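Local coordinates for protein spore germination lipase LipC (Metagenome, PDB 6NKD) that probably hydrolyses lipid esters as a GDSL-family lipase and probably takes part in spore germination, at residues F25-D36 with E196-Y207. Sequence-based numbering, arbitrary orientation.
With SO4 (sulfate ion), chain D.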
loop_
_atom_site.group_PDB
_atom_site.type_symbol
_atom_site.label_atom_id
_atom_site.label_comp_id
_atom_site.label_asym_id
_atom_site.label_seq_id
_atom_site.Cartn_x
_atom_site.Cartn_y
_atom_site.Cartn_z
ATOM N N PHE A 25 -12.884 8.702 9.026
ATOM C CA PHE A 25 -13.763 9.396 9.960
ATOM C C PHE A 25 -13.000 10.222 10.987
ATOM O O PHE A 25 -13.563 11.181 11.525
ATOM C CB PHE A 25 -14.695 8.403 10.675
ATOM C CG PHE A 25 -14.101 7.762 11.907
ATOM C CD1 PHE A 25 -14.261 8.341 13.161
ATOM C CD2 PHE A 25 -13.409 6.564 11.818
ATOM C CE1 PHE A 25 -13.720 7.751 14.294
ATOM C CE2 PHE A 25 -12.872 5.965 12.950
ATOM C CZ PHE A 25 -13.029 6.561 14.188
ATOM N N VAL A 26 -11.737 9.887 11.268
ATOM C CA VAL A 26 -11.035 10.557 12.358
ATOM C C VAL A 26 -10.631 11.971 11.957
ATOM O O VAL A 26 -10.626 12.884 12.789
ATOM C CB VAL A 26 -9.826 9.724 12.829
ATOM C CG1 VAL A 26 -10.231 8.284 13.064
ATOM C CG2 VAL A 26 -8.667 9.806 11.845
ATOM N N GLN A 27 -10.295 12.185 10.684
ATOM C CA GLN A 27 -9.902 13.512 10.230
ATOM C C GLN A 27 -11.082 14.349 9.763
ATOM O O GLN A 27 -10.998 15.583 9.792
ATOM C CB GLN A 27 -8.863 13.415 9.106
ATOM C CG GLN A 27 -9.023 12.215 8.196
ATOM C CD GLN A 27 -8.240 11.009 8.675
ATOM O OE1 GLN A 27 -8.681 9.869 8.524
ATOM N NE2 GLN A 27 -7.070 11.253 9.252
ATOM N N ARG A 28 -12.174 13.716 9.331
ATOM C CA ARG A 28 -13.413 14.458 9.132
ATOM C C ARG A 28 -13.984 14.918 10.466
ATOM O O ARG A 28 -14.571 16.002 10.559
ATOM C CB ARG A 28 -14.427 13.601 8.375
ATOM C CG ARG A 28 -13.973 13.193 6.985
ATOM C CD ARG A 28 -14.861 12.105 6.406
ATOM N NE ARG A 28 -14.266 11.497 5.220
ATOM C CZ ARG A 28 -14.565 11.840 3.972
ATOM N NH1 ARG A 28 -13.970 11.232 2.952
ATOM N NH2 ARG A 28 -15.464 12.786 3.741
ATOM N N TYR A 29 -13.817 14.107 11.514
ATOM C CA TYR A 29 -14.226 14.519 12.851
ATOM C C TYR A 29 -13.301 15.593 13.405
ATOM O O TYR A 29 -13.741 16.449 14.181
ATOM C CB TYR A 29 -14.267 13.300 13.778
ATOM C CG TYR A 29 -14.628 13.587 15.221
ATOM C CD1 TYR A 29 -15.672 14.445 15.545
ATOM C CD2 TYR A 29 -13.941 12.972 16.260
ATOM C CE1 TYR A 29 -16.005 14.698 16.865
ATOM C CE2 TYR A 29 -14.270 13.215 17.581
ATOM C CZ TYR A 29 -15.302 14.079 17.878
ATOM O OH TYR A 29 -15.631 14.321 19.193
ATOM N N LYS A 30 -12.025 15.570 13.016
ATOM C CA LYS A 30 -11.102 16.613 13.449
ATOM C C LYS A 30 -11.470 17.962 12.843
ATOM O O LYS A 30 -11.419 18.991 13.528
ATOM C CB LYS A 30 -9.669 16.225 13.083
ATOM C CG LYS A 30 -8.714 17.400 12.920
ATOM C CD LYS A 30 -7.304 16.917 12.617
ATOM C CE LYS A 30 -6.532 17.929 11.786
ATOM N NZ LYS A 30 -6.461 19.260 12.443
ATOM N N ARG A 31 -11.856 17.977 11.565
ATOM C CA ARG A 31 -12.224 19.233 10.921
ATOM C C ARG A 31 -13.493 19.817 11.531
ATOM O O ARG A 31 -13.586 21.032 11.739
ATOM C CB ARG A 31 -12.394 19.021 9.417
ATOM C CG ARG A 31 -12.943 20.229 8.678
ATOM C CD ARG A 31 -12.796 20.071 7.174
ATOM N NE ARG A 31 -11.394 20.032 6.770
ATOM C CZ ARG A 31 -10.981 20.001 5.507
ATOM N NH1 ARG A 31 -11.866 20.005 4.518
ATOM N NH2 ARG A 31 -9.684 19.968 5.231
ATOM N N LYS A 32 -14.479 18.967 11.827
ATOM C CA LYS A 32 -15.707 19.453 12.444
ATOM C C LYS A 32 -15.475 19.880 13.886
ATOM O O LYS A 32 -16.146 20.795 14.376
ATOM C CB LYS A 32 -16.790 18.377 12.373
ATOM C CG LYS A 32 -17.098 17.923 10.961
ATOM C CD LYS A 32 -18.200 16.886 10.934
ATOM C CE LYS A 32 -18.385 16.349 9.529
ATOM N NZ LYS A 32 -19.806 16.402 9.104
HETATM N N MSE A 33 -14.536 19.237 14.573
HETATM C CA MSE A 33 -14.173 19.615 15.933
HETATM C C MSE A 33 -13.605 21.028 15.951
HETATM O O MSE A 33 -13.936 21.828 16.825
HETATM C CB MSE A 33 -13.161 18.627 16.513
HETATM C CG MSE A 33 -12.853 18.832 17.983
HETATM SE SE MSE A 33 -11.401 17.679 18.576
HETATM C CE MSE A 33 -12.109 15.966 17.978
ATOM N N GLU A 34 -12.742 21.324 14.973
ATOM C CA GLU A 34 -12.209 22.676 14.836
ATOM C C GLU A 34 -13.318 23.674 14.529
ATOM O O GLU A 34 -13.315 24.797 15.045
ATOM C CB GLU A 34 -11.148 22.717 13.736
ATOM C CG GLU A 34 -9.930 21.849 13.988
ATOM C CD GLU A 34 -8.922 21.925 12.857
ATOM O OE1 GLU A 34 -9.269 22.472 11.789
ATOM O OE2 GLU A 34 -7.782 21.447 13.037
ATOM N N GLU A 35 -14.275 23.277 13.688
ATOM C CA GLU A 35 -15.341 24.189 13.288
ATOM C C GLU A 35 -16.299 24.469 14.440
ATOM O O GLU A 35 -16.780 25.598 14.593
ATOM C CB GLU A 35 -16.086 23.606 12.086
ATOM C CG GLU A 35 -17.179 24.491 11.517
ATOM C CD GLU A 35 -17.714 23.966 10.198
ATOM O OE1 GLU A 35 -17.889 24.774 9.260
ATOM O OE2 GLU A 35 -17.949 22.742 10.094
ATOM N N ASP A 36 -16.580 23.462 15.271
ATOM C CA ASP A 36 -17.536 23.627 16.359
ATOM C C ASP A 36 -16.937 24.305 17.584
ATOM O O ASP A 36 -17.689 24.847 18.402
ATOM C CB ASP A 36 -18.115 22.271 16.769
ATOM C CG ASP A 36 -18.865 21.592 15.642
ATOM O OD1 ASP A 36 -19.351 22.302 14.737
ATOM O OD2 ASP A 36 -18.971 20.347 15.664
ATOM N N GLU A 196 -17.966 9.613 6.412
ATOM C CA GLU A 196 -18.527 10.946 6.593
ATOM C C GLU A 196 -19.708 10.909 7.553
ATOM O O GLU A 196 -19.823 11.763 8.440
ATOM C CB GLU A 196 -18.942 11.533 5.244
ATOM C CG GLU A 196 -19.544 12.925 5.338
ATOM C CD GLU A 196 -18.610 13.923 5.992
ATOM O OE1 GLU A 196 -17.413 13.951 5.632
ATOM O OE2 GLU A 196 -19.069 14.677 6.876
ATOM N N ALA A 197 -20.585 9.914 7.402
ATOM C CA ALA A 197 -21.724 9.791 8.304
ATOM C C ALA A 197 -21.282 9.473 9.726
ATOM O O ALA A 197 -21.927 9.913 10.685
ATOM C CB ALA A 197 -22.685 8.720 7.788
HETATM N N MSE A 198 -20.197 8.722 9.887
HETATM C CA MSE A 198 -19.676 8.414 11.215
HETATM C C MSE A 198 -19.180 9.678 11.903
HETATM O O MSE A 198 -19.438 9.889 13.089
HETATM C CB MSE A 198 -18.548 7.384 11.136
HETATM C CG MSE A 198 -19.021 5.949 10.972
HETATM SE SE MSE A 198 -17.557 4.710 10.602
HETATM C CE MSE A 198 -16.566 4.868 12.269
ATOM N N SER A 199 -18.468 10.522 11.151
ATOM C CA SER A 199 -17.978 11.771 11.721
ATOM C C SER A 199 -19.122 12.708 12.088
ATOM O O SER A 199 -19.012 13.463 13.060
ATOM C CB SER A 199 -17.012 12.454 10.751
ATOM O OG SER A 199 -17.640 12.756 9.517
ATOM N N GLU A 200 -20.223 12.675 11.333
ATOM C CA GLU A 200 -21.387 13.480 11.690
ATOM C C GLU A 200 -21.984 13.020 13.014
ATOM O O GLU A 200 -22.435 13.840 13.822
ATOM C CB GLU A 200 -22.440 13.411 10.583
ATOM C CG GLU A 200 -21.977 13.932 9.236
ATOM C CD GLU A 200 -22.919 13.545 8.110
ATOM O OE1 GLU A 200 -24.098 13.243 8.397
ATOM O OE2 GLU A 200 -22.480 13.535 6.942
ATOM N N LYS A 201 -21.995 11.707 13.250
ATOM C CA LYS A 201 -22.527 11.181 14.502
ATOM C C LYS A 201 -21.659 11.579 15.688
ATOM O O LYS A 201 -22.172 11.763 16.798
ATOM C CB LYS A 201 -22.650 9.661 14.411
ATOM C CG LYS A 201 -23.615 9.049 15.408
ATOM C CD LYS A 201 -25.042 9.499 15.142
ATOM C CE LYS A 201 -26.031 8.703 15.980
ATOM N NZ LYS A 201 -27.432 9.164 15.784
ATOM N N LEU A 202 -20.348 11.719 15.474
ATOM C CA LEU A 202 -19.464 12.154 16.548
ATOM C C LEU A 202 -19.680 13.625 16.877
ATOM O O LEU A 202 -19.754 14.000 18.053
ATOM C CB LEU A 202 -18.008 11.897 16.163
ATOM C CG LEU A 202 -17.523 10.448 16.220
ATOM C CD1 LEU A 202 -16.320 10.253 15.319
ATOM C CD2 LEU A 202 -17.176 10.068 17.646
ATOM N N ARG A 203 -19.780 14.474 15.851
ATOM C CA ARG A 203 -20.052 15.888 16.083
ATOM C C ARG A 203 -21.405 16.088 16.754
ATOM O O ARG A 203 -21.562 16.997 17.579
ATOM C CB ARG A 203 -19.980 16.654 14.759
ATOM C CG ARG A 203 -21.140 17.608 14.517
ATOM C CD ARG A 203 -21.088 18.222 13.130
ATOM N NE ARG A 203 -20.065 19.258 13.021
ATOM C CZ ARG A 203 -19.865 19.995 11.933
ATOM N NH1 ARG A 203 -18.912 20.917 11.921
ATOM N NH2 ARG A 203 -20.616 19.810 10.856
ATOM N N ALA A 204 -22.384 15.239 16.427
ATOM C CA ALA A 204 -23.703 15.343 17.037
ATOM C C ALA A 204 -23.678 15.011 18.522
ATOM O O ALA A 204 -24.565 15.457 19.258
ATOM C CB ALA A 204 -24.687 14.423 16.314
ATOM N N ALA A 205 -22.685 14.246 18.977
ATOM C CA ALA A 205 -22.612 13.863 20.380
ATOM C C ALA A 205 -22.215 15.014 21.293
ATOM O O ALA A 205 -22.290 14.862 22.515
ATOM C CB ALA A 205 -21.626 12.707 20.557
ATOM N N GLY A 206 -21.800 16.148 20.740
ATOM C CA GLY A 206 -21.381 17.264 21.558
ATOM C C GLY A 206 -19.937 17.136 22.002
ATOM O O GLY A 206 -19.178 16.274 21.547
ATOM N N TYR A 207 -19.553 18.025 22.924
ATOM C CA TYR A 207 -18.174 18.046 23.396
ATOM C C TYR A 207 -18.055 18.232 24.906
ATOM O O TYR A 207 -16.936 18.419 25.400
ATOM C CB TYR A 207 -17.382 19.137 22.663
ATOM C CG TYR A 207 -17.370 18.944 21.162
ATOM C CD1 TYR A 207 -16.468 18.073 20.561
ATOM C CD2 TYR A 207 -18.271 19.617 20.348
ATOM C CE1 TYR A 207 -16.459 17.887 19.191
ATOM C CE2 TYR A 207 -18.270 19.437 18.978
ATOM C CZ TYR A 207 -17.362 18.572 18.404
ATOM O OH TYR A 207 -17.356 18.391 17.039
HETATM S S SO4 D . -8.018 20.453 8.576
HETATM O O1 SO4 D . -6.791 20.364 9.364
HETATM O O2 SO4 D . -8.678 19.151 8.563
HETATM O O3 SO4 D . -8.911 21.442 9.172
HETATM O O4 SO4 D . -7.696 20.850 7.210
HETATM O O HOH W 1 -22.467 17.095 10.283
#
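Phe25 receives the methyl CE of selenomethionine Met198 over one ring face, 3.9 Å from the centroid and 21° off the normal, a CH-pi contact, while the selenium stands obliquely to the ring and Leu202 CD1 meets the ring edge. One turn on, Arg28 sends its extended chain across Glu196: Arg28 NH2 bonds the anti lone pair of Glu196 OE1 at 3.0 Å, nearly in the guanidinium plane, and Arg28 NE is held by the carbonyl of Pro23. Tyr29 has CG anti to its own nitrogen (chi1 178°), which turns the ring toward the second helix to lie over Leu202 CB; Met33 CE backs the opposite face. Beside it the helices approach closely, Tyr29 CA lying 4.8 Å from Ser199 CA. Lys32 fits as a knob among Glu196, Ser199, Glu200 and Arg203. Lys32 NZ reaches Glu196 OE2 at 2.9 Å, a salt bridge, so one carboxylate bridges two bases, and the lysine's aliphatic chain covers a face of the Arg203 guanidinium. Arg203 NH1 bonds Glu35 OE2 at 2.8 Å, while its NE uses the syn lone pair of Asp36 OD2. Asp36 OD2 additionally accepts from Tyr207 OH at 2.9 Å. An axis separation of 8.2 Å and a crossing angle of -42° describe two helices packed side by side, apolar toward Leu134 and Ile169 of the parallel sheet and charged along the outer seam, as befits the three-layer alpha/beta/alpha fold of SGNH hydrolases.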